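Aminoglycoside phosphotransferase (Streptomyces rimosus, PDB 6FUC) probably inactivates streptomycin by transferring a phosphate from ATP to its 3''-hydroxyl, as a member of the kinase-like phosphotransferase family. Local coordinates at residues M102-W107 / E244-A249; E108-A113 / P193-D198; S88-I93 / G206-G211. All blocks are in the same frame, centred on the assembly; numbering follows the deposited sequence.

Contact 1 (M102-W107 / E244-A249)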
loop_
_atom_site.group_PDB
_atom_site.type_symbol
_atom_site.label_atom_id
_atom_site.label_comp_id
_atom_site.label_asym_id
_atom_site.label_seq_id
_atom_site.Cartn_x
_atom_site.Cartn_y
_atom_site.Cartn_z
ATOM N N MET A 102 -19.047 -4.653 9.158
ATOM C CA MET A 102 -17.958 -5.601 8.923
ATOM C C MET A 102 -16.598 -4.974 9.283
ATOM O O MET A 102 -15.772 -5.655 9.901
ATOM C CB MET A 102 -17.940 -5.995 7.464
ATOM C CG MET A 102 -19.002 -7.005 6.953
ATOM S SD MET A 102 -19.172 -7.082 5.146
ATOM C CE MET A 102 -17.695 -7.956 4.705
ATOM N N LEU A 103 -16.370 -3.728 8.856
ATOM C CA LEU A 103 -15.065 -3.109 9.174
ATOM C C LEU A 103 -14.926 -2.943 10.620
ATOM O O LEU A 103 -13.828 -3.104 11.198
ATOM C CB LEU A 103 -14.900 -1.783 8.395
ATOM C CG LEU A 103 -13.518 -1.170 8.446
ATOM C CD1 LEU A 103 -12.473 -2.090 7.800
ATOM C CD2 LEU A 103 -13.470 0.186 7.780
ATOM N N ARG A 104 -16.036 -2.574 11.307
ATOM C CA ARG A 104 -15.961 -2.556 12.714
ATOM C C ARG A 104 -15.626 -3.875 13.352
ATOM O O ARG A 104 -14.808 -3.981 14.260
ATOM C CB ARG A 104 -17.295 -2.002 13.306
ATOM C CG ARG A 104 -17.377 -2.000 14.789
ATOM C CD ARG A 104 -16.399 -1.060 15.354
ATOM N NE ARG A 104 -16.493 -0.948 16.800
ATOM C CZ ARG A 104 -17.339 -0.199 17.429
ATOM N NH1 ARG A 104 -18.219 0.566 16.801
ATOM N NH2 ARG A 104 -17.275 -0.094 18.755
ATOM N N ALA A 105 -16.180 -4.969 12.830
ATOM C CA ALA A 105 -15.805 -6.284 13.338
ATOM C C ALA A 105 -14.299 -6.587 13.150
ATOM O O ALA A 105 -13.744 -7.353 13.904
ATOM C CB ALA A 105 -16.601 -7.413 12.636
ATOM N N ALA A 106 -13.725 -6.081 12.095
ATOM C CA ALA A 106 -12.324 -6.309 11.761
ATOM C C ALA A 106 -11.383 -5.276 12.382
ATOM O O ALA A 106 -10.168 -5.390 12.223
ATOM C CB ALA A 106 -12.161 -6.270 10.263
ATOM N N TRP A 107 -11.908 -4.266 13.090
ATOM C CA TRP A 107 -11.092 -3.107 13.450
ATOM C C TRP A 107 -9.968 -3.462 14.433
ATOM O O TRP A 107 -8.772 -3.185 14.201
ATOM C CB TRP A 107 -11.980 -2.019 13.965
ATOM C CG TRP A 107 -11.382 -0.613 14.068
ATOM C CD1 TRP A 107 -11.362 0.160 15.179
ATOM C CD2 TRP A 107 -10.847 0.166 13.021
ATOM N NE1 TRP A 107 -10.841 1.381 14.887
ATOM C CE2 TRP A 107 -10.498 1.428 13.574
ATOM C CE3 TRP A 107 -10.587 -0.063 11.688
ATOM C CZ2 TRP A 107 -9.933 2.437 12.838
ATOM C CZ3 TRP A 107 -10.005 0.967 10.924
ATOM C CH2 TRP A 107 -9.682 2.211 11.526
ATOM N N GLU A 244 -10.397 6.173 15.659
ATOM C CA GLU A 244 -8.930 6.239 15.681
ATOM C C GLU A 244 -8.363 6.098 17.065
ATOM O O GLU A 244 -7.330 5.467 17.257
ATOM C CB GLU A 244 -8.432 7.473 14.910
ATOM C CG GLU A 244 -8.973 7.381 13.494
ATOM C CD GLU A 244 -9.103 8.622 12.688
ATOM O OE1 GLU A 244 -8.442 9.622 12.999
ATOM O OE2 GLU A 244 -9.942 8.599 11.744
ATOM N N GLU A 245 -8.992 6.744 18.039
ATOM C CA GLU A 245 -8.537 6.593 19.428
ATOM C C GLU A 245 -8.598 5.156 19.867
ATOM O O GLU A 245 -7.698 4.653 20.513
ATOM C CB GLU A 245 -9.367 7.462 20.428
ATOM N N GLU A 246 -9.644 4.459 19.503
ATOM C CA GLU A 246 -9.734 3.053 19.946
ATOM C C GLU A 246 -8.716 2.166 19.181
ATOM O O GLU A 246 -8.108 1.280 19.822
ATOM C CB GLU A 246 -11.109 2.514 19.718
ATOM C CG GLU A 246 -12.165 3.238 20.532
ATOM C CD GLU A 246 -13.393 2.453 20.817
ATOM O OE1 GLU A 246 -13.513 1.279 20.384
ATOM O OE2 GLU A 246 -14.240 3.041 21.524
ATOM N N PHE A 247 -8.492 2.431 17.890
ATOM C CA PHE A 247 -7.437 1.693 17.147
ATOM C C PHE A 247 -6.102 1.928 17.869
ATOM O O PHE A 247 -5.347 1.013 18.110
ATOM C CB PHE A 247 -7.390 2.184 15.737
ATOM C CG PHE A 247 -6.487 1.377 14.865
ATOM C CD1 PHE A 247 -5.132 1.533 14.937
ATOM C CD2 PHE A 247 -7.002 0.400 14.018
ATOM C CE1 PHE A 247 -4.314 0.751 14.045
ATOM C CE2 PHE A 247 -6.214 -0.347 13.211
ATOM C CZ PHE A 247 -4.865 -0.191 13.239
ATOM N N ALA A 248 -5.806 3.191 18.173
ATOM C CA ALA A 248 -4.528 3.529 18.758
ATOM C C ALA A 248 -4.293 2.859 20.105
ATOM O O ALA A 248 -3.189 2.420 20.445
ATOM C CB ALA A 248 -4.343 5.038 18.866
ATOM N N ALA A 249 -5.350 2.803 20.883
ATOM C CA ALA A 249 -5.295 2.140 22.179
ATOM C C ALA A 249 -5.025 0.637 21.984
ATOM O O ALA A 249 -4.282 0.029 22.741
ATOM C CB ALA A 249 -6.567 2.365 22.989
#

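Contact 2 (E108-A113 / P193-D198)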
loop_
_atom_site.group_PDB
_atom_site.type_symbol
_atom_site.label_atom_id
_atom_site.label_comp_id
_atom_site.label_asym_id
_atom_site.label_seq_id
_atom_site.Cartn_x
_atom_site.Cartn_y
_atom_site.Cartn_z
ATOM N N GLU A 108 -10.322 -4.133 15.512
ATOM C CA GLU A 108 -9.270 -4.624 16.453
ATOM C C GLU A 108 -8.372 -5.707 15.826
ATOM O O GLU A 108 -7.144 -5.673 16.003
ATOM C CB GLU A 108 -9.814 -5.052 17.832
ATOM C CG GLU A 108 -10.372 -3.899 18.602
ATOM C CD GLU A 108 -10.996 -4.317 19.915
ATOM O OE1 GLU A 108 -11.295 -5.505 20.126
ATOM O OE2 GLU A 108 -11.134 -3.396 20.743
ATOM N N PRO A 109 -8.954 -6.628 15.026
ATOM C CA PRO A 109 -8.096 -7.572 14.309
ATOM C C PRO A 109 -7.067 -6.873 13.382
ATOM O O PRO A 109 -5.910 -7.331 13.306
ATOM C CB PRO A 109 -9.076 -8.423 13.525
ATOM C CG PRO A 109 -10.243 -8.498 14.437
ATOM C CD PRO A 109 -10.321 -7.142 15.104
ATOM N N ILE A 110 -7.465 -5.788 12.742
ATOM C CA ILE A 110 -6.553 -5.042 11.908
ATOM C C ILE A 110 -5.465 -4.422 12.772
ATOM O O ILE A 110 -4.256 -4.484 12.441
ATOM C CB ILE A 110 -7.309 -4.003 11.038
ATOM C CG1 ILE A 110 -8.146 -4.660 9.972
ATOM C CG2 ILE A 110 -6.293 -3.043 10.429
ATOM C CD1 ILE A 110 -9.152 -3.765 9.333
ATOM N N ALA A 111 -5.831 -3.801 13.906
ATOM C CA ALA A 111 -4.855 -3.221 14.774
ATOM C C ALA A 111 -3.842 -4.273 15.167
ATOM O O ALA A 111 -2.602 -4.014 15.194
ATOM C CB ALA A 111 -5.515 -2.601 15.998
ATOM N N ASP A 112 -4.311 -5.446 15.500
ATOM C CA ASP A 112 -3.400 -6.486 15.954
ATOM C C ASP A 112 -2.467 -6.979 14.813
ATOM O O ASP A 112 -1.278 -7.217 15.047
ATOM C CB ASP A 112 -4.167 -7.726 16.505
ATOM C CG ASP A 112 -4.982 -7.461 17.735
ATOM O OD1 ASP A 112 -4.766 -6.453 18.435
ATOM O OD2 ASP A 112 -5.852 -8.322 18.047
ATOM N N ALA A 113 -3.013 -7.138 13.635
ATOM C CA ALA A 113 -2.216 -7.634 12.505
ATOM C C ALA A 113 -1.148 -6.579 12.067
ATOM O O ALA A 113 -0.033 -6.938 11.714
ATOM C CB ALA A 113 -3.099 -7.983 11.323
ATOM N N PRO A 193 -7.935 -1.174 0.672
ATOM C CA PRO A 193 -7.924 -2.205 -0.342
ATOM C C PRO A 193 -6.834 -3.240 -0.139
ATOM O O PRO A 193 -6.931 -4.342 -0.696
ATOM C CB PRO A 193 -7.694 -1.431 -1.663
ATOM C CG PRO A 193 -8.375 -0.105 -1.379
ATOM C CD PRO A 193 -8.011 0.175 0.049
ATOM N N ASN A 194 -5.768 -2.869 0.553
ATOM C CA ASN A 194 -4.582 -3.728 0.675
ATOM C C ASN A 194 -4.603 -4.624 1.890
ATOM O O ASN A 194 -3.621 -5.346 2.155
ATOM C CB ASN A 194 -3.318 -2.912 0.517
ATOM C CG ASN A 194 -3.206 -2.315 -0.837
ATOM O OD1 ASN A 194 -3.742 -2.867 -1.817
ATOM N ND2 ASN A 194 -2.440 -1.241 -0.974
ATOM N N ILE A 195 -5.711 -4.619 2.618
ATOM C CA ILE A 195 -5.909 -5.498 3.799
ATOM C C ILE A 195 -7.054 -6.435 3.400
ATOM O O ILE A 195 -8.152 -5.989 3.141
ATOM C CB ILE A 195 -6.264 -4.691 5.050
ATOM C CG1 ILE A 195 -5.205 -3.613 5.333
ATOM C CG2 ILE A 195 -6.486 -5.631 6.189
ATOM C CD1 ILE A 195 -5.599 -2.696 6.415
ATOM N N ILE A 196 -6.768 -7.733 3.365
ATOM C CA ILE A 196 -7.772 -8.730 2.980
ATOM C C ILE A 196 -8.323 -9.330 4.268
ATOM O O ILE A 196 -7.548 -9.769 5.135
ATOM C CB ILE A 196 -7.193 -9.807 2.087
ATOM C CG1 ILE A 196 -6.489 -9.196 0.871
ATOM C CG2 ILE A 196 -8.315 -10.750 1.632
ATOM C CD1 ILE A 196 -7.290 -8.240 0.008
ATOM N N LEU A 197 -9.636 -9.398 4.363
ATOM C CA LEU A 197 -10.333 -9.920 5.549
ATOM C C LEU A 197 -10.893 -11.303 5.262
ATOM O O LEU A 197 -11.392 -11.599 4.176
ATOM C CB LEU A 197 -11.502 -9.002 5.928
ATOM C CG LEU A 197 -11.117 -7.546 6.157
ATOM C CD1 LEU A 197 -12.349 -6.718 6.483
ATOM C CD2 LEU A 197 -10.069 -7.369 7.203
ATOM N N ASP A 198 -10.841 -12.161 6.288
ATOM C CA ASP A 198 -11.513 -13.451 6.209
ATOM C C ASP A 198 -13.029 -13.196 6.270
ATOM O O ASP A 198 -13.498 -12.548 7.168
ATOM C CB ASP A 198 -11.078 -14.315 7.392
ATOM C CG ASP A 198 -11.685 -15.681 7.422
ATOM O OD1 ASP A 198 -12.911 -15.866 7.403
ATOM O OD2 ASP A 198 -10.897 -16.650 7.475
#

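Contact 3 (S88-I93 / G206-G211)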
loop_
_atom_site.group_PDB
_atom_site.type_symbol
_atom_site.label_atom_id
_atom_site.label_comp_id
_atom_site.label_asym_id
_atom_site.label_seq_id
_atom_site.Cartn_x
_atom_site.Cartn_y
_atom_site.Cartn_z
ATOM N N SER A 88 0.261 -15.684 -5.518
ATOM C CA SER A 88 -0.957 -16.344 -5.049
ATOM C C SER A 88 -1.971 -15.268 -4.572
ATOM O O SER A 88 -1.631 -14.284 -3.930
ATOM C CB SER A 88 -0.636 -17.342 -3.973
ATOM O OG SER A 88 -0.003 -16.712 -2.875
ATOM N N THR A 89 -3.258 -15.557 -4.812
ATOM C CA THR A 89 -4.309 -14.780 -4.207
ATOM C C THR A 89 -4.299 -14.919 -2.719
ATOM O O THR A 89 -4.187 -16.033 -2.199
ATOM C CB THR A 89 -5.667 -15.243 -4.754
ATOM O OG1 THR A 89 -5.624 -14.992 -6.151
ATOM C CG2 THR A 89 -6.852 -14.574 -4.103
ATOM N N VAL A 90 -4.490 -13.797 -2.009
ATOM C CA VAL A 90 -4.816 -13.812 -0.604
ATOM C C VAL A 90 -6.321 -13.856 -0.546
ATOM O O VAL A 90 -6.981 -12.873 -0.854
ATOM C CB VAL A 90 -4.222 -12.620 0.129
ATOM C CG1 VAL A 90 -4.700 -12.643 1.564
ATOM C CG2 VAL A 90 -2.687 -12.667 0.054
ATOM N N GLU A 91 -6.877 -15.027 -0.227
ATOM C CA GLU A 91 -8.314 -15.188 -0.297
ATOM C C GLU A 91 -9.051 -14.388 0.751
ATOM O O GLU A 91 -8.602 -14.352 1.892
ATOM C CB GLU A 91 -8.706 -16.639 -0.212
ATOM C CG GLU A 91 -8.099 -17.524 -1.288
ATOM C CD GLU A 91 -8.731 -17.414 -2.670
ATOM O OE1 GLU A 91 -9.852 -16.870 -2.840
ATOM O OE2 GLU A 91 -8.084 -17.921 -3.618
ATOM N N GLY A 92 -10.147 -13.789 0.344
ATOM C CA GLY A 92 -10.999 -13.044 1.240
ATOM C C GLY A 92 -11.522 -11.769 0.644
ATOM O O GLY A 92 -11.408 -11.583 -0.573
ATOM N N ILE A 93 -12.036 -10.896 1.507
ATOM C CA ILE A 93 -12.704 -9.685 0.994
ATOM C C ILE A 93 -11.776 -8.504 1.277
ATOM O O ILE A 93 -11.362 -8.273 2.448
ATOM C CB ILE A 93 -14.081 -9.409 1.638
ATOM C CG1 ILE A 93 -14.670 -8.062 1.185
ATOM C CG2 ILE A 93 -14.087 -9.582 3.114
ATOM C CD1 ILE A 93 -16.189 -8.077 1.105
ATOM N N GLY A 206 -4.726 -11.443 5.191
ATOM C CA GLY A 206 -3.356 -11.112 4.793
ATOM C C GLY A 206 -3.318 -9.744 4.198
ATOM O O GLY A 206 -4.340 -9.085 4.031
ATOM N N PHE A 207 -2.105 -9.321 3.881
ATOM C CA PHE A 207 -1.842 -8.046 3.223
ATOM C C PHE A 207 -1.457 -8.290 1.757
ATOM O O PHE A 207 -0.838 -9.314 1.472
ATOM C CB PHE A 207 -0.692 -7.337 3.914
ATOM C CG PHE A 207 -0.949 -7.020 5.359
ATOM C CD1 PHE A 207 -1.749 -5.975 5.721
ATOM C CD2 PHE A 207 -0.422 -7.807 6.367
ATOM C CE1 PHE A 207 -2.003 -5.675 7.058
ATOM C CE2 PHE A 207 -0.680 -7.511 7.718
ATOM C CZ PHE A 207 -1.448 -6.422 8.019
ATOM N N ILE A 208 -1.800 -7.350 0.884
ATOM C CA ILE A 208 -1.402 -7.409 -0.501
ATOM C C ILE A 208 -0.743 -6.085 -0.924
ATOM O O ILE A 208 -0.723 -5.135 -0.140
ATOM C CB ILE A 208 -2.586 -7.767 -1.421
ATOM C CG1 ILE A 208 -3.673 -6.678 -1.393
ATOM C CG2 ILE A 208 -3.140 -9.138 -1.109
ATOM C CD1 ILE A 208 -4.630 -6.738 -2.560
ATOM N N ASP A 209 -0.231 -6.049 -2.135
ATOM C CA ASP A 209 0.301 -4.817 -2.736
ATOM C C ASP A 209 1.417 -4.216 -1.870
ATOM O O ASP A 209 1.389 -3.078 -1.401
ATOM C CB ASP A 209 -0.797 -3.849 -3.133
ATOM C CG ASP A 209 -1.597 -4.422 -4.352
ATOM O OD1 ASP A 209 -1.160 -5.366 -5.034
ATOM O OD2 ASP A 209 -2.717 -3.940 -4.593
ATOM N N LEU A 210 2.465 -5.064 -1.729
ATOM C CA LEU A 210 3.592 -4.849 -0.820
ATOM C C LEU A 210 4.779 -4.169 -1.419
ATOM O O LEU A 210 5.867 -4.174 -0.849
ATOM C CB LEU A 210 3.970 -6.210 -0.220
ATOM C CG LEU A 210 2.937 -6.857 0.659
ATOM C CD1 LEU A 210 3.127 -8.337 0.793
ATOM C CD2 LEU A 210 2.930 -6.221 2.016
ATOM N N GLY A 211 4.601 -3.518 -2.581
ATOM C CA GLY A 211 5.707 -2.948 -3.298
ATOM C C GLY A 211 6.452 -1.818 -2.641
ATOM O O GLY A 211 7.565 -1.499 -3.056
#

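Contact 1 (M102-W107 / E244-A249)
Phe-247 drives the edge of its ring into the face of the Trp-107 indole, and most of this contact between two helices is that one T-shaped pair. The centroids of the phenyl and of the six-membered ring of the indole are 5.0 Å apart, with the planes at 62°. The touching atom is Phe-247 CD2, which stands over the centre of the indole and comes within 3.7 Å of Trp-107 CE2. Behind it Phe-247 CB adds a second foothold, 3.6 Å from Trp-107 NE1, so the root of the phenylalanine lies by the N-H corner of the indole while CD2 lies over the fused bond and the six-membered ring. Both side chains swing away from their own backbone nitrogens (chi1 -165° for Trp-107 and -172° for Phe-247), and they cross at about a right angle. The rotation of the indole is further fixed by its N-H, which is hydrogen-bonded to the carbonyl of Ala-243, the first residue of the helix that carries Phe-247.

Further out, Arg-104 NH2 and Glu-246 OE1 are 4.3 Å apart. The oxygen sits well off the guanidinium plane and no N-H points at it, so the attraction is one of charge alone; Arg-104 also makes a cation-pi contact with Trp-239. More rings carry the packing on: Trp-233 meets Trp-107 edge-to-face, and Phe-226 does the same to Phe-247. What results is an aromatic cluster between helices 100-117, 219-233 and 243-251, in the helical C-terminal lobe of the aminoglycoside phosphotransferase fold.

Contact 2 (E108-A113 / P193-D198)
Ile-110 reaches from its helix with both branches toward the strand 195-197, and each branch finds a different aliphatic partner. Its CG2 methyl lies 4.1 Å from Ile-195 CD1, while the longer branch ends with CD1 4.3 Å from Leu-197 CD2. Ile-110 can do both because CG2 is opposite its backbone nitrogen and CG1 opposite the carbonyl carbon (chi1 -69°), which spreads the two arms far enough for one to meet Ile-195 and the other Leu-197. Ile-195 and Leu-197 are two residues apart on the strand and offer their methyl groups from the same side of it. Leu-225 of helix 219-233 touches both isoleucines, and Val-204 of the neighbouring strand does so as well.

Polar interactions run round this core. The backbone of the strand is bonded to its neighbours in the sheet, Ile-195 to Ala-95 and Ile-196 to Ala-205 and Gly-206. On the helix, Asp-112 turns to a salt bridge with Arg-250.

Across the contact itself there are thus only methyl groups at ordinary van der Waals separations, all on buried residues. Between these two segments nothing directional sets the fit; shape and exclusion of water do, with the sheet bonding kept separate in the strand backbone.

Contact 3 (S88-I93 / G206-G211)
Val-90 wedges its two methyls against the end of the strand 204-207 and the residues that follow it, and they do different jobs. CG1 lies over backbone: it is 3.8 Å from Gly-206 CA and no farther from Gly-206 N, a close approach to the main chain that the missing side chain of Gly-206 makes possible. CG2 turns the other way and meets Ile-208 CG2 at 3.7 Å, with Phe-207 O at 4.1 Å beside it. The valine is staggered to present both, CG1 lying across from the backbone nitrogen (chi1 175°) and CG2 across from the carbonyl carbon. Ile-208 answers with its short branch, while its longer one is folded between its own N and C (chi1 64°). Ile-196, on the adjacent strand, touches both Val-90 and Ile-208 and completes this apolar patch.

Residues 89-92 form the linker between strand 82-88 of the five-stranded N-terminal sheet and strand 93-94 in the C-terminal lobe. In kinase-fold enzymes such a hinge, together with residues just before the metal-binding aspartate, borders the nucleotide site; Val-90, Ile-196 and Ile-208 are placed consistently with lining the adenine pocket here.

Away from the valine the two chains part. Glu-91 and Gly-92, next along the linker, are exposed, and the backbone of Gly-92 takes up angles suited to glycine alone (phi 139°). Asp-209, one residue past the packed isoleucine, is exposed too. Phe-207 sends its ring off to Ala-113 and Val-114 of helix 100-117.

Contacts 1 and 2 share helix 100-117 and lie about 10 Å apart between centres; Phe-247 CE2 of contact 1 packs on Ile-110 CG2 of contact 2 at 3.9 Å, so the aromatic cluster runs on into the aliphatic core. Contact 2 reaches contact 3, about 11 Å away between centres, through the small sheet, where Ile-196 N and Gly-206 O are 2.9 Å apart. The probable active site lies at that end: Asn-194 OD1 and Asp-209 OD2 approach to 3.1 Å, consistent with the paired metal-binding residues of kinase-fold phosphotransferases. Contact 1, about 20 Å from contact 3 between centres, lies farther out, toward the periphery of the helical lobe.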